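Long-range contacts in myosin-I heavy chain (Dictyostelium discoideum, PDB 5EJY), which is an actin-based class VII motor with ATPase activity that acts in early phagocytosis and adhesion, represented here by a MyTH4-FERM unit of its tail: residues C409-C414 with N426-L431; L2-N7 with A169-L174; H68-N73 with W126-F131. One frame throughout, in Å; residues are numbered along the deposited sequence.

Interaction 1 of 3, residues C409-C414 with N426-L431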
loop_
_atom_site.group_PDB
_atom_site.type_symbol
_atom_site.label_atom_id
_atom_site.label_comp_id
_atom_site.label_asym_id
_atom_site.label_seq_id
_atom_site.Cartn_x
_atom_site.Cartn_y
_atom_site.Cartn_z
ATOM N N CYS A 409 11.111 6.868 -19.145
ATOM C CA CYS A 409 10.569 8.033 -18.450
ATOM C C CYS A 409 9.467 7.621 -17.483
ATOM O O CYS A 409 8.686 6.725 -17.786
ATOM C CB CYS A 409 9.942 9.006 -19.458
ATOM S SG CYS A 409 11.105 9.799 -20.584
ATOM N N SER A 410 9.374 8.317 -16.354
ATOM C CA SER A 410 8.236 8.169 -15.451
ATOM C C SER A 410 7.102 9.023 -16.017
ATOM O O SER A 410 7.270 10.225 -16.205
ATOM C CB SER A 410 8.604 8.658 -14.046
ATOM O OG SER A 410 9.851 8.120 -13.610
ATOM N N LEU A 411 5.956 8.408 -16.276
ATOM C CA LEU A 411 4.895 9.054 -17.037
ATOM C C LEU A 411 3.756 9.518 -16.143
ATOM O O LEU A 411 3.338 8.799 -15.229
ATOM C CB LEU A 411 4.349 8.094 -18.093
ATOM C CG LEU A 411 5.369 7.542 -19.089
ATOM C CD1 LEU A 411 4.677 6.674 -20.119
ATOM C CD2 LEU A 411 6.141 8.692 -19.749
ATOM N N VAL A 412 3.250 10.718 -16.419
ATOM C CA VAL A 412 2.127 11.278 -15.676
ATOM C C VAL A 412 1.190 12.003 -16.644
ATOM O O VAL A 412 1.617 12.906 -17.367
ATOM C CB VAL A 412 2.596 12.288 -14.603
ATOM C CG1 VAL A 412 1.402 12.813 -13.803
ATOM C CG2 VAL A 412 3.633 11.654 -13.672
ATOM N N VAL A 413 -0.078 11.609 -16.656
ATOM C CA VAL A 413 -1.078 12.260 -17.510
ATOM C C VAL A 413 -1.575 13.535 -16.831
ATOM O O VAL A 413 -2.021 13.501 -15.680
ATOM C CB VAL A 413 -2.275 11.328 -17.790
ATOM C CG1 VAL A 413 -3.356 12.047 -18.613
ATOM C CG2 VAL A 413 -1.814 10.062 -18.495
ATOM N N CYS A 414 -1.497 14.661 -17.543
ATOM C CA CYS A 414 -1.862 15.942 -16.965
ATOM C C CYS A 414 -2.755 16.783 -17.872
ATOM O O CYS A 414 -2.926 16.503 -19.061
ATOM C CB CYS A 414 -0.617 16.777 -16.639
ATOM S SG CYS A 414 0.564 16.012 -15.539
ATOM N N ASN A 426 -4.220 19.131 -22.828
ATOM C CA ASN A 426 -3.865 17.792 -22.388
ATOM C C ASN A 426 -2.443 17.481 -22.802
ATOM O O ASN A 426 -2.079 17.620 -23.969
ATOM C CB ASN A 426 -4.832 16.754 -22.961
ATOM C CG ASN A 426 -6.276 17.061 -22.626
ATOM O OD1 ASN A 426 -6.777 16.689 -21.563
ATOM N ND2 ASN A 426 -6.955 17.749 -23.536
ATOM N N PHE A 427 -1.625 17.076 -21.838
ATOM C CA PHE A 427 -0.243 16.760 -22.129
ATOM C C PHE A 427 0.232 15.654 -21.182
ATOM O O PHE A 427 -0.510 15.207 -20.303
ATOM C CB PHE A 427 0.631 18.007 -21.974
ATOM C CG PHE A 427 0.544 18.647 -20.608
ATOM C CD1 PHE A 427 -0.508 19.492 -20.290
ATOM C CD2 PHE A 427 1.509 18.396 -19.644
ATOM C CE1 PHE A 427 -0.596 20.081 -19.033
ATOM C CE2 PHE A 427 1.432 18.971 -18.384
ATOM C CZ PHE A 427 0.374 19.821 -18.074
ATOM N N VAL A 428 1.468 15.228 -21.375
ATOM C CA VAL A 428 2.064 14.193 -20.530
ATOM C C VAL A 428 3.297 14.829 -19.916
ATOM O O VAL A 428 4.025 15.564 -20.590
ATOM C CB VAL A 428 2.461 12.970 -21.374
ATOM C CG1 VAL A 428 3.427 12.050 -20.609
ATOM C CG2 VAL A 428 1.216 12.199 -21.824
ATOM N N LEU A 429 3.506 14.615 -18.627
ATOM C CA LEU A 429 4.805 14.919 -18.048
ATOM C C LEU A 429 5.620 13.635 -18.073
ATOM O O LEU A 429 5.206 12.609 -17.527
ATOM C CB LEU A 429 4.683 15.461 -16.628
ATOM C CG LEU A 429 4.066 16.858 -16.520
ATOM C CD1 LEU A 429 4.087 17.372 -15.083
ATOM C CD2 LEU A 429 4.818 17.829 -17.441
ATOM N N ALA A 430 6.759 13.681 -18.749
ATOM C CA ALA A 430 7.655 12.539 -18.806
ATOM C C ALA A 430 8.907 12.903 -18.022
ATOM O O ALA A 430 9.697 13.741 -18.466
ATOM C CB ALA A 430 7.991 12.210 -20.258
ATOM N N LEU A 431 9.071 12.315 -16.837
ATOM C CA LEU A 431 10.193 12.680 -15.972
ATOM C C LEU A 431 11.332 11.655 -16.033
ATOM O O LEU A 431 11.111 10.441 -15.967
ATOM C CB LEU A 431 9.747 12.897 -14.516
ATOM C CG LEU A 431 8.782 14.054 -14.219
ATOM C CD1 LEU A 431 7.379 13.678 -14.657
ATOM C CD2 LEU A 431 8.801 14.419 -12.744
HETATM O O HOH W 1 -5.410 14.900 -19.887
#
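Cys414 and Phe427 pair at one end of two antiparallel strands, and the CB of the cysteine lies over the phenyl ring. This CB is 3.4 Å above the Phe427 ring plane, displaced toward the rim, in a CH-pi contact with the CE2/CZ side. From there SG heads toward Leu429, the next residue on the same face. SG meets Leu429 CG at 3.7 Å and stays oblique to the ring. Phe427 CG stands between its backbone N and carbonyl carbon (chi1 57°), which brings the ring back beneath Cys414. Leu429 CD2 sits at the ring's edge.

The two strands form a beta hairpin, the first pair of a four-stranded antiparallel sheet in the C-terminal lobe of the FERM domain. This is consistent with the PH-like fold of that lobe. Ser410-Leu431, Val412-Leu429 and Cys414-Phe427 are hydrogen-bonded pairs, each with two N-H...O bonds. The bond from Phe427 N to Cys414 O is 3.1 Å long, and its donor stands 41° out of the carbonyl plane. Val412, Leu429 and Leu431 face helix 484-499, where Leu490, Leu487 and Ile491 receive them. Ser410 OG is hydrogen-bonded to Lys292 O and Tyr494 OH. On the other face, Ala430 CB touches Cys409 CB at 3.8 Å and Leu411 CD2 at 4.0 Å.

Interaction 2 of 3, residues L2-N7 with A169-L174; sequences LPQILN and ASYFIL
The Tyr171 ring carries the methyl CD1 of Ile5 over one face, 3.8 Å above the plane and offset toward the rim. The Gln4 amide lies only 15° from parallel to this ring, and its OE1 approaches obliquely. The Phe172 ring is also met obliquely, by Leu2 CD1, 3.9 Å from Phe172 CE1. Tyr171 OH is the polar centre of the contact. It donates to Gln4 OE1 at 2.7 Å, from above the amide plane, and accepts from Ile5 N at 3.0 Å. Leu6 N adds a weak bond. The glutamine bends at chi2 (-67°), which turns its OE1 back to the hydroxyl. Lys151 NZ of helix 143-155 binds the same OE1 and also Leu6 O. A phenylalanine in place of Tyr171 would lack the hydroxyl and would probably leave Ile5 N without its acceptor and Gln4 OE1 with Lys151 alone of the two partners described. Beyond the ring, Ile5 CD1 reaches Leu174 CB at 3.6 Å. The arrangement is an irregular N-terminal segment laid against helix 161-180 of the helical MyTH4 domain, held in part by one tyrosine hydroxyl.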
loop_
_atom_site.group_PDB
_atom_site.type_symbol
_atom_site.label_atom_id
_atom_site.label_comp_id
_atom_site.label_asym_id
_atom_site.label_seq_id
_atom_site.Cartn_x
_atom_site.Cartn_y
_atom_site.Cartn_z
ATOM N N LEU A 2 14.992 -6.076 16.173
ATOM C CA LEU A 2 14.428 -4.794 16.593
ATOM C C LEU A 2 14.776 -4.446 18.040
ATOM O O LEU A 2 14.830 -5.321 18.894
ATOM C CB LEU A 2 12.910 -4.796 16.411
ATOM C CG LEU A 2 12.401 -4.969 14.981
ATOM C CD1 LEU A 2 10.876 -4.855 14.944
ATOM C CD2 LEU A 2 13.037 -3.916 14.079
ATOM N N PRO A 3 14.994 -3.154 18.315
ATOM C CA PRO A 3 15.264 -2.655 19.667
ATOM C C PRO A 3 14.101 -2.927 20.619
ATOM O O PRO A 3 12.938 -2.750 20.251
ATOM C CB PRO A 3 15.430 -1.145 19.455
ATOM C CG PRO A 3 14.750 -0.854 18.167
ATOM C CD PRO A 3 14.968 -2.069 17.323
ATOM N N GLN A 4 14.415 -3.365 21.834
ATOM C CA GLN A 4 13.395 -3.610 22.836
ATOM C C GLN A 4 12.655 -2.318 23.159
ATOM O O GLN A 4 13.224 -1.227 23.102
ATOM C CB GLN A 4 14.026 -4.186 24.108
ATOM C CG GLN A 4 14.660 -5.545 23.911
ATOM C CD GLN A 4 13.640 -6.616 23.609
ATOM O OE1 GLN A 4 12.564 -6.645 24.205
ATOM N NE2 GLN A 4 13.964 -7.500 22.675
ATOM N N ILE A 5 11.375 -2.445 23.482
ATOM C CA ILE A 5 10.604 -1.307 23.957
ATOM C C ILE A 5 10.993 -1.102 25.420
ATOM O O ILE A 5 11.010 0.020 25.927
ATOM C CB ILE A 5 9.089 -1.579 23.851
ATOM C CG1 ILE A 5 8.687 -1.790 22.387
ATOM C CG2 ILE A 5 8.296 -0.425 24.440
ATOM C CD1 ILE A 5 7.473 -2.685 22.217
ATOM N N LEU A 6 11.317 -2.213 26.070
ATOM C CA LEU A 6 11.692 -2.224 27.479
ATOM C C LEU A 6 12.676 -3.357 27.733
ATOM O O LEU A 6 12.445 -4.490 27.306
ATOM C CB LEU A 6 10.449 -2.448 28.340
ATOM C CG LEU A 6 10.607 -2.112 29.819
ATOM C CD1 LEU A 6 10.915 -0.633 29.942
ATOM C CD2 LEU A 6 9.350 -2.457 30.573
ATOM N N ASN A 7 13.770 -3.062 28.428
ATOM C CA ASN A 7 14.712 -4.108 28.838
ATOM C C ASN A 7 14.136 -5.032 29.913
ATOM O O ASN A 7 13.311 -4.610 30.724
ATOM C CB ASN A 7 16.009 -3.485 29.350
ATOM C CG ASN A 7 16.722 -2.680 28.291
ATOM O OD1 ASN A 7 16.769 -3.070 27.121
ATOM N ND2 ASN A 7 17.277 -1.541 28.691
ATOM N N ALA A 169 3.324 -11.937 19.667
ATOM C CA ALA A 169 3.026 -11.244 18.401
ATOM C C ALA A 169 2.648 -9.778 18.639
ATOM O O ALA A 169 2.910 -8.909 17.792
ATOM C CB ALA A 169 1.932 -11.966 17.647
ATOM N N SER A 170 2.039 -9.506 19.793
ATOM C CA SER A 170 1.674 -8.136 20.166
ATOM C C SER A 170 2.917 -7.322 20.449
ATOM O O SER A 170 3.037 -6.201 19.995
ATOM C CB SER A 170 0.778 -8.106 21.408
ATOM O OG SER A 170 -0.477 -8.702 21.155
ATOM N N TYR A 171 3.846 -7.885 21.215
ATOM C CA TYR A 171 5.076 -7.168 21.516
ATOM C C TYR A 171 5.849 -6.871 20.239
ATOM O O TYR A 171 6.353 -5.765 20.045
ATOM C CB TYR A 171 5.960 -7.992 22.470
ATOM C CG TYR A 171 7.144 -7.213 22.988
ATOM C CD1 TYR A 171 6.999 -6.319 24.035
ATOM C CD2 TYR A 171 8.410 -7.373 22.434
ATOM C CE1 TYR A 171 8.076 -5.602 24.520
ATOM C CE2 TYR A 171 9.495 -6.662 22.912
ATOM C CZ TYR A 171 9.321 -5.778 23.959
ATOM O OH TYR A 171 10.384 -5.053 24.448
ATOM N N PHE A 172 5.960 -7.878 19.380
ATOM C CA PHE A 172 6.695 -7.712 18.128
ATOM C C PHE A 172 6.028 -6.657 17.218
ATOM O O PHE A 172 6.707 -5.818 16.638
ATOM C CB PHE A 172 6.810 -9.053 17.403
ATOM C CG PHE A 172 7.650 -8.993 16.150
ATOM C CD1 PHE A 172 8.995 -8.656 16.212
ATOM C CD2 PHE A 172 7.091 -9.267 14.912
ATOM C CE1 PHE A 172 9.769 -8.593 15.054
ATOM C CE2 PHE A 172 7.862 -9.203 13.745
ATOM C CZ PHE A 172 9.199 -8.868 13.819
ATOM N N ILE A 173 4.710 -6.677 17.105
ATOM C CA ILE A 173 4.084 -5.670 16.205
ATOM C C ILE A 173 4.263 -4.246 16.768
ATOM O O ILE A 173 4.382 -3.275 16.021
ATOM C CB ILE A 173 2.613 -6.022 15.828
ATOM C CG1 ILE A 173 2.216 -5.363 14.486
ATOM C CG2 ILE A 173 1.628 -5.628 16.929
ATOM C CD1 ILE A 173 2.948 -5.944 13.296
ATOM N N LEU A 174 4.335 -4.104 18.090
ATOM C CA LEU A 174 4.614 -2.772 18.637
ATOM C C LEU A 174 6.006 -2.323 18.218
ATOM O O LEU A 174 6.202 -1.160 17.893
ATOM C CB LEU A 174 4.512 -2.727 20.168
ATOM C CG LEU A 174 3.157 -2.777 20.875
ATOM C CD1 LEU A 174 3.396 -2.653 22.392
ATOM C CD2 LEU A 174 2.229 -1.677 20.395
#

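Interaction 3 of 3, residues H68-N73 with W126-F131; sequences HYMNSN and WELIHF
Tyr69 OH donates to Glu127 OE1 over 2.7 Å, in a buried contact between two helices. The carboxylate oxygen sits at the edge of the Tyr69 ring, near its plane. Relative to the carboxylate, the hydroxyl comes from above the plane, 35° out of it. The Glu127 chain is extended beyond CG, which carries the carboxylate to the phenol. Its other oxygen, OE2, forms a salt bridge with Lys196 NZ, which is likely to keep the carboxylate charged.

Three residues of helix 119-133 meet the tyrosine. Leu128 CD2 lies over a ring face, 3.9 Å from the centroid and 3.5 Å from Tyr69 CD1. Phe131 turns an edge toward the face of Tyr69 in an offset edge-to-face pair, with planes at 81°. Its CE2 is 3.6 Å from Tyr69 CZ. Tyr69 CG is anti to the backbone N (chi1 180°), and the ring reaches across to meet all three.

The carbonyl of Tyr69 has two side-chain partners. Ser72 OG donates to Tyr69 O at 3.0 Å. Arg124 NH1 binds that same carbonyl, and Arg124 also makes a cation-pi contact with the Tyr69 ring. The contact thus joins the C-terminal part of helix 53-70 to helix 119-133 in the MyTH4 helical bundle. Val88 of helix 81-97 touches Tyr69, Leu128 and Phe131, and Leu192 and Ile195 of helix 189-196 pack on Phe131.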
loop_
_atom_site.group_PDB
_atom_site.type_symbol
_atom_site.label_atom_id
_atom_site.label_comp_id
_atom_site.label_asym_id
_atom_site.label_seq_id
_atom_site.Cartn_x
_atom_site.Cartn_y
_atom_site.Cartn_z
ATOM N N HIS A 68 -18.606 -7.722 24.878
ATOM C CA HIS A 68 -19.308 -8.369 23.773
ATOM C C HIS A 68 -18.399 -9.286 22.956
ATOM O O HIS A 68 -18.797 -10.391 22.587
ATOM C CB HIS A 68 -19.956 -7.333 22.863
ATOM C CG HIS A 68 -20.875 -7.922 21.844
ATOM N ND1 HIS A 68 -20.445 -8.316 20.594
ATOM C CD2 HIS A 68 -22.199 -8.197 21.891
ATOM C CE1 HIS A 68 -21.468 -8.801 19.914
ATOM N NE2 HIS A 68 -22.543 -8.744 20.680
ATOM N N TYR A 69 -17.184 -8.829 22.656
ATOM C CA TYR A 69 -16.253 -9.644 21.875
ATOM C C TYR A 69 -15.789 -10.842 22.689
ATOM O O TYR A 69 -15.687 -11.954 22.173
ATOM C CB TYR A 69 -15.041 -8.834 21.398
ATOM C CG TYR A 69 -14.056 -9.656 20.592
ATOM C CD1 TYR A 69 -12.954 -10.246 21.196
ATOM C CD2 TYR A 69 -14.231 -9.841 19.230
ATOM C CE1 TYR A 69 -12.048 -11.008 20.458
ATOM C CE2 TYR A 69 -13.339 -10.602 18.488
ATOM C CZ TYR A 69 -12.254 -11.177 19.099
ATOM O OH TYR A 69 -11.373 -11.927 18.355
ATOM N N MET A 70 -15.502 -10.607 23.965
ATOM C CA MET A 70 -15.050 -11.671 24.853
ATOM C C MET A 70 -16.076 -12.796 24.964
ATOM O O MET A 70 -15.715 -13.965 25.029
ATOM C CB MET A 70 -14.758 -11.115 26.242
ATOM C CG MET A 70 -13.525 -10.255 26.300
ATOM S SD MET A 70 -13.297 -9.537 27.918
ATOM C CE MET A 70 -13.282 -11.015 28.948
ATOM N N ASN A 71 -17.348 -12.419 24.962
ATOM C CA ASN A 71 -18.447 -13.345 25.199
ATOM C C ASN A 71 -19.038 -13.941 23.930
ATOM O O ASN A 71 -19.952 -14.761 23.998
ATOM C CB ASN A 71 -19.561 -12.630 25.977
ATOM C CG ASN A 71 -19.159 -12.312 27.402
ATOM O OD1 ASN A 71 -18.325 -13.002 27.986
ATOM N ND2 ASN A 71 -19.751 -11.268 27.970
ATOM N N SER A 72 -18.531 -13.534 22.770
ATOM C CA SER A 72 -19.181 -13.904 21.516
ATOM C C SER A 72 -18.854 -15.328 21.084
ATOM O O SER A 72 -17.784 -15.853 21.383
ATOM C CB SER A 72 -18.865 -12.897 20.394
ATOM O OG SER A 72 -17.497 -12.943 20.035
ATOM N N ASN A 73 -19.799 -15.948 20.385
ATOM C CA ASN A 73 -19.657 -17.327 19.930
ATOM C C ASN A 73 -18.665 -17.457 18.777
ATOM O O ASN A 73 -18.770 -16.745 17.780
ATOM C CB ASN A 73 -21.025 -17.891 19.525
ATOM C CG ASN A 73 -20.928 -19.259 18.869
ATOM O OD1 ASN A 73 -20.066 -20.070 19.213
ATOM N ND2 ASN A 73 -21.816 -19.521 17.913
ATOM N N TRP A 126 -6.780 -11.416 24.803
ATOM C CA TRP A 126 -5.448 -11.320 24.206
ATOM C C TRP A 126 -5.491 -11.116 22.679
ATOM O O TRP A 126 -4.608 -10.465 22.109
ATOM C CB TRP A 126 -4.552 -12.492 24.632
ATOM C CG TRP A 126 -3.921 -12.228 25.970
ATOM C CD1 TRP A 126 -4.348 -12.677 27.198
ATOM C CD2 TRP A 126 -2.782 -11.400 26.222
ATOM N NE1 TRP A 126 -3.528 -12.192 28.187
ATOM C CE2 TRP A 126 -2.558 -11.406 27.617
ATOM C CE3 TRP A 126 -1.923 -10.660 25.401
ATOM C CZ2 TRP A 126 -1.507 -10.705 28.206
ATOM C CZ3 TRP A 126 -0.887 -9.961 25.983
ATOM C CH2 TRP A 126 -0.680 -9.990 27.375
ATOM N N GLU A 127 -6.528 -11.638 22.034
ATOM C CA GLU A 127 -6.807 -11.296 20.638
ATOM C C GLU A 127 -7.077 -9.793 20.477
ATOM O O GLU A 127 -6.576 -9.172 19.540
ATOM C CB GLU A 127 -7.993 -12.092 20.105
ATOM C CG GLU A 127 -7.691 -13.592 19.893
ATOM C CD GLU A 127 -8.939 -14.414 19.618
ATOM O OE1 GLU A 127 -10.047 -13.842 19.650
ATOM O OE2 GLU A 127 -8.814 -15.639 19.382
ATOM N N LEU A 128 -7.888 -9.232 21.377
ATOM C CA LEU A 128 -8.140 -7.792 21.411
ATOM C C LEU A 128 -6.871 -6.993 21.627
ATOM O O LEU A 128 -6.662 -5.964 20.988
ATOM C CB LEU A 128 -9.135 -7.436 22.514
ATOM C CG LEU A 128 -10.572 -7.908 22.301
ATOM C CD1 LEU A 128 -11.443 -7.574 23.519
ATOM C CD2 LEU A 128 -11.148 -7.274 21.029
ATOM N N ILE A 129 -6.035 -7.450 22.556
ATOM C CA ILE A 129 -4.758 -6.798 22.802
ATOM C C ILE A 129 -3.943 -6.759 21.507
ATOM O O ILE A 129 -3.359 -5.734 21.145
ATOM C CB ILE A 129 -3.990 -7.521 23.949
ATOM C CG1 ILE A 129 -4.541 -7.074 25.311
ATOM C CG2 ILE A 129 -2.513 -7.217 23.900
ATOM C CD1 ILE A 129 -4.091 -8.000 26.507
ATOM N N HIS A 130 -3.925 -7.880 20.800
ATOM C CA HIS A 130 -3.153 -8.003 19.573
ATOM C C HIS A 130 -3.739 -7.114 18.454
ATOM O O HIS A 130 -2.987 -6.456 17.731
ATOM C CB HIS A 130 -3.097 -9.482 19.161
ATOM C CG HIS A 130 -2.120 -9.775 18.065
ATOM N ND1 HIS A 130 -2.049 -11.005 17.448
ATOM C CD2 HIS A 130 -1.188 -8.996 17.463
ATOM C CE1 HIS A 130 -1.115 -10.972 16.513
ATOM N NE2 HIS A 130 -0.580 -9.765 16.500
ATOM N N PHE A 131 -5.069 -7.073 18.330
ATOM C CA PHE A 131 -5.713 -6.177 17.350
ATOM C C PHE A 131 -5.297 -4.741 17.643
ATOM O O PHE A 131 -5.028 -3.960 16.733
ATOM C CB PHE A 131 -7.244 -6.214 17.447
ATOM C CG PHE A 131 -7.861 -7.565 17.168
ATOM C CD1 PHE A 131 -7.320 -8.420 16.222
ATOM C CD2 PHE A 131 -9.011 -7.955 17.841
ATOM C CE1 PHE A 131 -7.900 -9.650 15.961
ATOM C CE2 PHE A 131 -9.597 -9.199 17.597
ATOM C CZ PHE A 131 -9.036 -10.049 16.660
#

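How the interactions relate
From the N terminus, residues 2-7 begin the long loop that interaction 2 closes at 169-174, with 161 residues between. Interaction 3 is nested inside it: 68-73 returns to 126-131 after 52 residues. The two touch directly, since Ser170 and Ala169 of helix 161-180 pack on His130 of helix 119-133. Together they tie the N-terminal segment and three helices of the MyTH4 domain. Interaction 1 follows in series, far along the chain, as a short local hairpin in the FERM part. It lies on the opposite side of the chain's centre, its nearest atoms about 30 Å from interaction 2 and about 35 Å from interaction 3.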